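Side-chain contacts in probable methyltransferase (Bordetella pertussis, PDB 3KTY), which probably transfers methyl groups from S-adenosyl-L-methionine to RNA, the chain described being its SPOUT-class, TrmH-like methyltransferase domain: residues R29-M34 / L63-R68; R12-Q17 / D73-A78; C144-N149 / A158-L163; E77-V82 / E138-I143. All coordinates share one frame; numbering follows the deposited sequence.

Contact 1 of 4, residues R29-M34 / L63-R68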
# COMPACT_ATOMS: atom_id res chain seq x y z
N ARG A 29 1.41 12.34 -1.64
CA ARG A 29 0.83 12.04 -0.33
C ARG A 29 1.28 10.64 0.05
O ARG A 29 1.82 10.41 1.14
CB ARG A 29 -0.70 12.14 -0.36
CG ARG A 29 -1.32 12.09 1.02
CD ARG A 29 -2.88 12.04 1.06
NE ARG A 29 -3.33 10.86 1.79
CZ ARG A 29 -3.22 10.68 3.11
NH1 ARG A 29 -3.63 9.55 3.67
NH2 ARG A 29 -2.69 11.63 3.88
N ALA A 30 1.06 9.70 -0.85
CA ALA A 30 1.63 8.36 -0.64
C ALA A 30 3.07 8.40 -0.10
O ALA A 30 3.35 7.83 0.95
CB ALA A 30 1.58 7.55 -1.93
N ILE A 31 4.02 9.04 -0.80
CA ILE A 31 5.39 8.96 -0.29
C ILE A 31 5.62 9.72 1.01
O ILE A 31 6.39 9.31 1.86
CB ILE A 31 6.51 9.27 -1.33
CG1 ILE A 31 6.45 10.71 -1.82
CG2 ILE A 31 6.47 8.28 -2.50
CD1 ILE A 31 7.62 11.06 -2.71
N LYS A 32 4.93 10.83 1.17
CA LYS A 32 5.10 11.52 2.42
C LYS A 32 4.68 10.65 3.59
O LYS A 32 5.34 10.67 4.62
CB LYS A 32 4.34 12.84 2.44
CG LYS A 32 4.85 13.74 3.52
CD LYS A 32 4.17 15.09 3.47
CE LYS A 32 4.87 16.08 4.40
NZ LYS A 32 3.87 17.05 4.93
N THR A 33 3.57 9.91 3.45
CA THR A 33 3.11 9.08 4.57
C THR A 33 4.13 8.04 5.00
O THR A 33 4.08 7.55 6.12
CB THR A 33 1.75 8.35 4.31
OG1 THR A 33 1.92 7.30 3.35
CG2 THR A 33 0.72 9.31 3.84
N MSE A 34 5.01 7.68 4.08
CA MSE A 34 6.09 6.74 4.34
C MSE A 34 7.38 7.45 4.76
O MSE A 34 8.40 6.82 4.97
CB MSE A 34 6.34 5.85 3.09
CG MSE A 34 5.11 4.92 2.74
SE MSE A 34 4.51 3.86 4.33
CE MSE A 34 2.59 3.87 4.01
N LEU A 63 1.51 18.98 0.25
CA LEU A 63 1.61 20.01 -0.78
C LEU A 63 3.05 20.47 -1.00
O LEU A 63 3.42 20.84 -2.12
CB LEU A 63 0.75 21.20 -0.42
CG LEU A 63 -0.25 21.39 -1.55
CD1 LEU A 63 -1.54 22.10 -1.06
CD2 LEU A 63 0.42 22.12 -2.73
N ASP A 64 3.83 20.46 0.07
CA ASP A 64 5.26 20.72 0.03
C ASP A 64 6.04 19.72 -0.85
O ASP A 64 6.92 20.11 -1.59
CB ASP A 64 5.83 20.73 1.46
CG ASP A 64 5.68 19.37 2.19
OD1 ASP A 64 6.38 19.16 3.22
OD2 ASP A 64 4.88 18.52 1.72
N VAL A 65 5.73 18.43 -0.75
CA VAL A 65 6.44 17.44 -1.54
C VAL A 65 6.13 17.72 -3.00
O VAL A 65 6.99 17.58 -3.89
CB VAL A 65 6.00 16.00 -1.15
CG1 VAL A 65 6.39 14.96 -2.20
CG2 VAL A 65 6.58 15.63 0.19
N LEU A 66 4.88 18.13 -3.20
CA LEU A 66 4.31 18.36 -4.51
C LEU A 66 4.90 19.59 -5.17
O LEU A 66 5.20 19.58 -6.34
CB LEU A 66 2.81 18.56 -4.36
CG LEU A 66 2.13 18.75 -5.71
CD1 LEU A 66 2.27 17.51 -6.61
CD2 LEU A 66 0.65 19.15 -5.52
N GLU A 67 5.06 20.66 -4.40
CA GLU A 67 5.70 21.88 -4.88
C GLU A 67 7.13 21.60 -5.30
O GLU A 67 7.51 21.88 -6.42
CB GLU A 67 5.72 22.94 -3.79
CG GLU A 67 4.47 23.76 -3.71
CD GLU A 67 4.25 24.35 -2.32
OE1 GLU A 67 4.95 23.91 -1.36
OE2 GLU A 67 3.38 25.23 -2.17
N ARG A 68 7.91 21.03 -4.39
CA ARG A 68 9.33 20.76 -4.63
C ARG A 68 9.64 19.71 -5.68
O ARG A 68 10.80 19.50 -6.00
CB ARG A 68 10.03 20.34 -3.32
CG ARG A 68 10.08 21.47 -2.27
CD ARG A 68 10.84 21.04 -1.01
NE ARG A 68 10.13 20.01 -0.23
CZ ARG A 68 10.31 18.68 -0.31
NH1 ARG A 68 9.59 17.89 0.48
NH2 ARG A 68 11.20 18.14 -1.16
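I31 and K32, near the C-terminal end of the crossover helix 21-33 that links strands 11-16 and 39-42, pack against D64 and V65 of the short helix 63-67. The axes of the two helical segments pass 9.4 Å apart with their directions 117° apart, a steep crossing; four residues, I31, K32, D64 and V65, make the contact. V65 divides its methyls between two partners: CG1 lies 4.1 Å from I31 CD1, while CG2 lies 4.1 Å from K32 CD. I31 reaches across because CG1 sits between the backbone N and the carbonyl carbon (chi1 64°), with CD1 extended beyond it. K32 leaves its helix with CG anti to the backbone N (chi1 -162°) and runs over the carboxylate of D64 at about a right angle. Its CE lies 3.6 Å from both D64 OD1 and D64 OD2, so the end of the chain favours neither oxygen. The ion pair itself is long, 3.7 Å from K32 NZ to D64 OD2; the firmer partner of NZ is the carbonyl O of G61. D64 OD2 also takes a weak, bent bond from V65 N at 2.6 Å. V65 also touches A28, and I31 touches F36, whereas R29 NH1 bonds to Q159 OE1 of the second subunit. Such helix-on-helix packing over parallel strands belongs to the alpha-beta-alpha sandwich of SPOUT methyltransferases.

Contact 2 of 4, residues R12-Q17 / D73-A78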
# COMPACT_ATOMS: atom_id res chain seq x y z
N ARG A 12 14.61 8.49 -4.04
CA ARG A 12 13.77 9.26 -4.98
C ARG A 12 12.81 8.41 -5.72
O ARG A 12 13.17 7.31 -6.13
CB ARG A 12 14.65 9.90 -6.05
CG ARG A 12 15.25 11.12 -5.53
CD ARG A 12 16.68 11.06 -5.75
NE ARG A 12 16.97 11.93 -6.85
CZ ARG A 12 17.74 13.00 -6.75
NH1 ARG A 12 18.31 13.35 -5.61
NH2 ARG A 12 17.91 13.72 -7.82
N PHE A 13 11.60 8.95 -5.95
CA PHE A 13 10.57 8.24 -6.73
C PHE A 13 10.27 8.97 -8.02
O PHE A 13 9.84 10.12 -8.03
CB PHE A 13 9.28 8.07 -5.91
CG PHE A 13 9.49 7.36 -4.60
CD1 PHE A 13 9.19 6.02 -4.46
CD2 PHE A 13 10.05 8.02 -3.53
CE1 PHE A 13 9.41 5.35 -3.27
CE2 PHE A 13 10.26 7.38 -2.33
CZ PHE A 13 9.95 6.05 -2.20
N ILE A 14 10.49 8.26 -9.11
CA ILE A 14 10.39 8.81 -10.44
C ILE A 14 9.21 8.26 -11.23
O ILE A 14 9.16 7.08 -11.56
CB ILE A 14 11.70 8.59 -11.21
CG1 ILE A 14 12.84 9.14 -10.35
CG2 ILE A 14 11.63 9.32 -12.59
CD1 ILE A 14 14.21 9.06 -10.99
N MSE A 15 8.27 9.14 -11.54
CA MSE A 15 7.14 8.77 -12.38
C MSE A 15 7.35 9.18 -13.83
O MSE A 15 7.50 10.36 -14.12
CB MSE A 15 5.88 9.47 -11.88
CG MSE A 15 5.37 9.01 -10.52
SE MSE A 15 3.96 10.26 -9.99
CE MSE A 15 2.41 9.49 -10.98
N THR A 16 7.35 8.22 -14.75
CA THR A 16 7.47 8.59 -16.15
C THR A 16 6.14 8.75 -16.93
O THR A 16 5.23 7.91 -16.86
CB THR A 16 8.38 7.62 -16.92
OG1 THR A 16 7.71 6.36 -17.05
CG2 THR A 16 9.72 7.46 -16.22
N GLN A 17 6.05 9.83 -17.68
CA GLN A 17 4.88 10.11 -18.49
C GLN A 17 3.58 10.21 -17.69
O GLN A 17 2.53 9.84 -18.19
CB GLN A 17 4.73 9.05 -19.58
CG GLN A 17 5.49 9.34 -20.84
CD GLN A 17 6.83 8.65 -20.88
OE1 GLN A 17 7.87 9.26 -20.61
NE2 GLN A 17 6.82 7.36 -21.23
N ASP A 73 12.45 16.41 -18.82
CA ASP A 73 11.92 15.84 -20.04
C ASP A 73 12.43 14.43 -20.28
O ASP A 73 11.83 13.66 -21.04
CB ASP A 73 12.30 16.71 -21.24
CG ASP A 73 11.60 18.08 -21.24
OD1 ASP A 73 10.58 18.24 -20.54
OD2 ASP A 73 12.08 18.99 -21.96
N THR A 74 13.53 14.07 -19.64
CA THR A 74 14.13 12.79 -19.94
C THR A 74 14.49 12.00 -18.67
O THR A 74 14.74 12.58 -17.61
CB THR A 74 15.43 12.99 -20.75
OG1 THR A 74 16.46 13.48 -19.88
CG2 THR A 74 15.20 13.96 -21.96
N LEU A 75 14.58 10.68 -18.80
CA LEU A 75 14.86 9.83 -17.66
C LEU A 75 16.37 9.95 -17.37
O LEU A 75 16.84 9.96 -16.21
CB LEU A 75 14.40 8.39 -17.92
CG LEU A 75 14.56 7.37 -16.76
CD1 LEU A 75 13.85 7.75 -15.45
CD2 LEU A 75 14.13 5.97 -17.16
N GLU A 76 17.14 10.09 -18.43
CA GLU A 76 18.56 10.39 -18.28
C GLU A 76 18.83 11.51 -17.28
O GLU A 76 19.61 11.33 -16.36
CB GLU A 76 19.18 10.73 -19.65
CG GLU A 76 19.35 9.51 -20.56
CD GLU A 76 18.16 9.25 -21.49
OE1 GLU A 76 17.06 9.79 -21.24
OE2 GLU A 76 18.34 8.51 -22.49
N GLU A 77 18.21 12.67 -17.48
CA GLU A 77 18.32 13.77 -16.53
C GLU A 77 17.96 13.35 -15.08
O GLU A 77 18.70 13.64 -14.11
CB GLU A 77 17.42 14.92 -16.95
CG GLU A 77 17.63 16.20 -16.13
CD GLU A 77 19.03 16.86 -16.41
OE1 GLU A 77 19.79 16.39 -17.29
OE2 GLU A 77 19.36 17.88 -15.76
N ALA A 78 16.83 12.64 -14.94
CA ALA A 78 16.35 12.19 -13.61
C ALA A 78 17.31 11.18 -12.94
O ALA A 78 17.50 11.18 -11.72
CB ALA A 78 14.94 11.67 -13.69
O HOH W 1 16.19 12.71 -9.65
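I14, in the middle of strand 11-16, meets L75 and A78 of helix 75-79 with two different branches of its side chain. A chi1 of -53° sets CG1 beside the backbone N and leaves CG2 anti to that N, where CG2 comes within 3.9 Å of L75 CD1. The CG1 branch is fully extended at its second torsion, which delivers CD1 to 3.8 Å from A78 CB. The gamma methyl and the delta methyl are thus spent on residues three apart in the helix. L75 answers with CG anti to its own backbone N (chi1 -177°), and its chain then turns so that CD1, rather than CD2, faces the strand. That same methyl lies 4.2 Å from T16 CG2; the hydroxyl of T16 is engaged with L125 O of the adjoining strand.

Helix 75-79 lies on one face of the parallel sheet, within the connection that carries the chain from the edge strand 70-72 past three strands to 84-89; A78 also touches V40 and V42. The CB bond of M15 leads away from this helix, and F13 packs on helix 157-172, as expected of a three-layer sandwich. The helix start is fixed by T74 at the N-cap, whose OG1 accepts from E77 N at 3.1 Å with a nearly straight angle of 167°. A polar bridge adjoins the apolar patch: R12 NH2 donates to a water 2.7 Å away, located in the plane at the guanidinium edge, and that water donates to A78 O at 2.9 Å.

Contact 3 of 4, residues C144-N149 / A158-L163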
# COMPACT_ATOMS: atom_id res chain seq x y z
N CYS A 144 12.67 -4.59 -10.73
CA CYS A 144 12.00 -5.30 -9.67
C CYS A 144 10.50 -5.31 -9.95
O CYS A 144 10.03 -4.60 -10.83
CB CYS A 144 12.37 -4.75 -8.28
SG CYS A 144 11.61 -3.23 -7.89
N HIS A 145 9.76 -6.17 -9.27
CA HIS A 145 8.33 -6.28 -9.53
C HIS A 145 7.54 -6.44 -8.24
O HIS A 145 8.07 -6.82 -7.19
CB HIS A 145 8.01 -7.40 -10.53
CG HIS A 145 7.91 -8.75 -9.91
ND1 HIS A 145 6.80 -9.56 -10.07
CD2 HIS A 145 8.77 -9.44 -9.12
CE1 HIS A 145 7.00 -10.70 -9.42
NE2 HIS A 145 8.18 -10.65 -8.84
N ILE A 146 6.26 -6.11 -8.33
CA ILE A 146 5.37 -6.30 -7.20
C ILE A 146 4.52 -7.48 -7.63
O ILE A 146 3.74 -7.37 -8.58
CB ILE A 146 4.52 -5.06 -6.96
CG1 ILE A 146 5.43 -3.86 -6.69
CG2 ILE A 146 3.56 -5.28 -5.83
CD1 ILE A 146 4.75 -2.71 -6.00
N PRO A 147 4.73 -8.64 -6.97
CA PRO A 147 4.01 -9.88 -7.30
C PRO A 147 2.59 -9.85 -6.73
O PRO A 147 2.35 -10.50 -5.72
CB PRO A 147 4.86 -10.97 -6.60
CG PRO A 147 5.45 -10.26 -5.37
CD PRO A 147 5.68 -8.81 -5.86
N ALA A 148 1.69 -9.11 -7.37
CA ALA A 148 0.31 -8.99 -6.90
C ALA A 148 -0.55 -9.99 -7.63
O ALA A 148 -0.09 -10.62 -8.56
CB ALA A 148 -0.23 -7.60 -7.12
N ASN A 149 -1.79 -10.13 -7.19
CA ASN A 149 -2.72 -11.07 -7.81
C ASN A 149 -2.63 -11.05 -9.33
O ASN A 149 -2.63 -9.99 -9.95
CB ASN A 149 -4.16 -10.78 -7.36
CG ASN A 149 -5.16 -11.71 -8.00
OD1 ASN A 149 -4.85 -12.42 -8.96
ND2 ASN A 149 -6.38 -11.72 -7.47
N ALA A 158 -0.20 4.96 -8.09
CA ALA A 158 0.02 5.51 -6.76
C ALA A 158 0.01 4.39 -5.70
O ALA A 158 0.61 4.51 -4.63
CB ALA A 158 -0.99 6.60 -6.43
N GLN A 159 -0.69 3.29 -6.01
CA GLN A 159 -0.74 2.13 -5.13
C GLN A 159 0.57 1.36 -5.22
O GLN A 159 1.20 1.09 -4.20
CB GLN A 159 -1.94 1.29 -5.48
CG GLN A 159 -3.25 2.04 -5.16
CD GLN A 159 -4.45 1.54 -5.97
OE1 GLN A 159 -4.42 0.45 -6.55
NE2 GLN A 159 -5.52 2.35 -5.98
N ALA A 160 1.02 1.10 -6.45
CA ALA A 160 2.36 0.61 -6.65
C ALA A 160 3.34 1.44 -5.81
O ALA A 160 4.15 0.89 -5.06
CB ALA A 160 2.76 0.63 -8.09
N LEU A 161 3.23 2.76 -5.91
CA LEU A 161 4.13 3.65 -5.17
C LEU A 161 4.04 3.48 -3.66
O LEU A 161 5.06 3.47 -2.95
CB LEU A 161 3.88 5.11 -5.52
CG LEU A 161 4.83 5.61 -6.58
CD1 LEU A 161 4.71 7.11 -6.71
CD2 LEU A 161 6.21 5.23 -6.18
N GLN A 162 2.83 3.39 -3.15
CA GLN A 162 2.70 3.23 -1.71
C GLN A 162 3.38 1.91 -1.24
O GLN A 162 4.13 1.90 -0.25
CB GLN A 162 1.23 3.29 -1.30
CG GLN A 162 1.04 3.63 0.16
CD GLN A 162 -0.43 3.64 0.55
OE1 GLN A 162 -0.78 3.99 1.68
NE2 GLN A 162 -1.29 3.26 -0.40
N LEU A 163 3.12 0.81 -1.96
CA LEU A 163 3.77 -0.44 -1.62
C LEU A 163 5.30 -0.25 -1.63
O LEU A 163 5.96 -0.62 -0.68
CB LEU A 163 3.33 -1.59 -2.53
CG LEU A 163 1.90 -1.97 -2.28
CD1 LEU A 163 1.57 -3.24 -2.99
CD2 LEU A 163 1.67 -2.10 -0.81
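I146 follows directly on strand 142-145 in a still extended conformation, and its CA comes 7.6 Å from that of A160 in helix 157-172, while P147 next to it centres an inverse gamma turn in which A148 N reaches I146 O in a weak bond of 2.9 Å. Across this gap the contact is carried by one isoleucine. With I146 CG1 anti to the carbonyl carbon (chi1 -59°) and the chain extended beyond it, CD1 is pushed onto the backbone surface of the helix, 3.8 Å from A160 O and 3.9 Å from L163 CB. The methyl of A160 is a looser neighbour, its CB being 4.4 Å from I146 CD1. The second branch works separately: I146 CG2 packs at 4.0 Å against L163 CD1, the two side chains meeting at a slant. I146 therefore sits over one turn of helix, between A160 and L163, and no hydrogen bond crosses here. Just after, P147 O accepts from R169 NE of the second subunit, and A148 packs on T33 of that subunit. A strand end and a helix joined by the connection 146-156 at the C-terminal side of the domain are consistent with the trefoil-knot region of SPOUT enzymes. Around it, I146 also rests on L88 of strand 84-89 and A160 on L125 of strand 121-125, while L163 packs on M34 of the second subunit, so helix 157-172 packs on the sheet and itself contributes to the dimer interface.

Contact 4 of 4, residues E77-V82 / E138-I143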
# COMPACT_ATOMS: atom_id res chain seq x y z
N GLU A 77 18.21 12.67 -17.48
CA GLU A 77 18.32 13.77 -16.53
C GLU A 77 17.96 13.35 -15.08
O GLU A 77 18.70 13.64 -14.11
CB GLU A 77 17.42 14.92 -16.95
CG GLU A 77 17.63 16.20 -16.13
CD GLU A 77 19.03 16.86 -16.41
OE1 GLU A 77 19.79 16.39 -17.29
OE2 GLU A 77 19.36 17.88 -15.76
N ALA A 78 16.83 12.64 -14.94
CA ALA A 78 16.35 12.19 -13.61
C ALA A 78 17.31 11.18 -12.94
O ALA A 78 17.50 11.18 -11.72
CB ALA A 78 14.94 11.67 -13.69
N LEU A 79 17.96 10.36 -13.75
CA LEU A 79 18.96 9.41 -13.26
C LEU A 79 20.37 9.95 -13.04
O LEU A 79 21.19 9.30 -12.36
CB LEU A 79 19.01 8.17 -14.15
CG LEU A 79 17.65 7.48 -14.11
CD1 LEU A 79 17.61 6.18 -14.85
CD2 LEU A 79 17.26 7.27 -12.65
N ALA A 80 20.68 11.13 -13.56
CA ALA A 80 22.07 11.58 -13.43
C ALA A 80 22.60 11.46 -12.00
O ALA A 80 23.67 10.94 -11.81
CB ALA A 80 22.28 13.00 -13.98
N PRO A 81 21.85 11.92 -10.98
CA PRO A 81 22.53 11.76 -9.69
C PRO A 81 22.26 10.40 -9.01
O PRO A 81 22.65 10.17 -7.88
CB PRO A 81 21.96 12.91 -8.84
CG PRO A 81 20.80 13.50 -9.63
CD PRO A 81 20.58 12.64 -10.85
N VAL A 82 21.63 9.48 -9.70
CA VAL A 82 21.25 8.28 -9.00
C VAL A 82 22.30 7.21 -9.11
O VAL A 82 22.74 6.90 -10.21
CB VAL A 82 19.91 7.76 -9.53
CG1 VAL A 82 19.59 6.40 -8.87
CG2 VAL A 82 18.80 8.80 -9.24
N GLU A 138 16.28 -0.19 -19.68
CA GLU A 138 17.72 -0.42 -19.84
C GLU A 138 18.58 0.61 -19.11
O GLU A 138 19.73 0.32 -18.76
CB GLU A 138 18.16 -0.53 -21.32
CG GLU A 138 19.51 -1.27 -21.45
CD GLU A 138 20.11 -1.31 -22.88
OE1 GLU A 138 19.47 -0.81 -23.84
OE2 GLU A 138 21.23 -1.85 -23.03
N LEU A 139 18.02 1.79 -18.84
CA LEU A 139 18.73 2.83 -18.12
C LEU A 139 18.85 2.57 -16.62
O LEU A 139 19.61 3.24 -15.93
CB LEU A 139 18.05 4.18 -18.34
CG LEU A 139 18.07 4.80 -19.75
CD1 LEU A 139 17.33 6.14 -19.76
CD2 LEU A 139 19.50 4.96 -20.28
N CYS A 140 18.09 1.62 -16.09
CA CYS A 140 18.12 1.36 -14.64
C CYS A 140 19.09 0.25 -14.26
O CYS A 140 19.49 -0.54 -15.10
CB CYS A 140 16.72 1.02 -14.12
SG CYS A 140 15.51 2.28 -14.45
N HIS A 141 19.48 0.19 -13.00
CA HIS A 141 20.43 -0.84 -12.60
C HIS A 141 19.74 -2.18 -12.49
O HIS A 141 20.29 -3.20 -12.92
CB HIS A 141 21.12 -0.47 -11.29
CG HIS A 141 21.89 0.81 -11.38
ND1 HIS A 141 21.31 2.04 -11.12
CD2 HIS A 141 23.17 1.06 -11.72
CE1 HIS A 141 22.21 2.99 -11.29
NE2 HIS A 141 23.35 2.42 -11.65
N ARG A 142 18.52 -2.18 -11.97
CA ARG A 142 17.77 -3.41 -11.76
C ARG A 142 16.32 -3.26 -12.13
O ARG A 142 15.78 -2.13 -12.15
CB ARG A 142 17.84 -3.82 -10.30
CG ARG A 142 19.23 -4.09 -9.81
CD ARG A 142 19.64 -5.49 -10.17
NE ARG A 142 20.47 -5.98 -9.10
CZ ARG A 142 20.17 -7.00 -8.31
NH1 ARG A 142 21.02 -7.34 -7.36
NH2 ARG A 142 19.04 -7.69 -8.46
N ILE A 143 15.70 -4.41 -12.40
CA ILE A 143 14.26 -4.53 -12.54
C ILE A 143 13.77 -5.11 -11.24
O ILE A 143 14.36 -6.05 -10.69
CB ILE A 143 13.87 -5.56 -13.59
CG1 ILE A 143 15.10 -6.27 -14.17
CG2 ILE A 143 12.98 -4.95 -14.63
CD1 ILE A 143 15.68 -5.64 -15.47
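L79 meets L139 and C140 in the apolar part of this contact, and V82 O lies at the edge of the H141 ring. In the first group a single methyl does the work. L79 has CG anti to the carbonyl carbon (chi1 -62°) and an extended second torsion, which carries CD1 across to 4.0 Å from L139 CB. The same CD1 is 3.7 Å from L139 O and 4.4 Å from C140 SG, so it rests against the backbone bend between the two residues rather than against the end of the L139 side chain. L79 and L139 meet at a slant, and L79 also reaches back to I14 and A85 of the sheet.

In the second group V82 O approaches the rim of the H141 imidazole near the ring plane, at 4.1 Å from H141 CE1. This is a van der Waals contact at most; the polar anchor of the ring is H141 ND1, which is hydrogen-bonded to A85 N. That bond probably limits the rotation of the ring, whose CE1 faces V82 O.

Backbone bonds shape the other side. A type I turn runs from L79 to V82, closed by V82 N to L79 O at 2.7 Å, and it is preceded by an i to i+3 backbone bond from A80 N to E77 O at 3.2 Å. The turn brings L79 and V82 to the same partner segment. Both segments are links from a helix into a strand, 75-79 into 84-89 and 134-138 into 142-145, and their pairing at the start of two adjacent parallel strands is in keeping with a Rossmann-like alpha/beta fold.

Overall arrangement
Contacts 2 and 3 are buried, contact 1 is partly so, and contact 4 lies at the surface. Contact 2 and contact 4 adjoin, with centres about 9 Å apart: they share E77 and A78 on helix 75-79, and I14 CD1 also packs on L79 CD2. F13 of segment 12-17 touches both I31 of contact 1 and L161 of contact 3, joining the sheet to both helices. Contacts 3 and 4 both use strand 142-145 but do not otherwise meet. Methyl packing is common to all four; contact 1 adds a long ion pair, contact 2 a water bridge, and contact 4 a backbone carbonyl at an imidazole edge. Contacts 1 and 3 alone reach the second subunit.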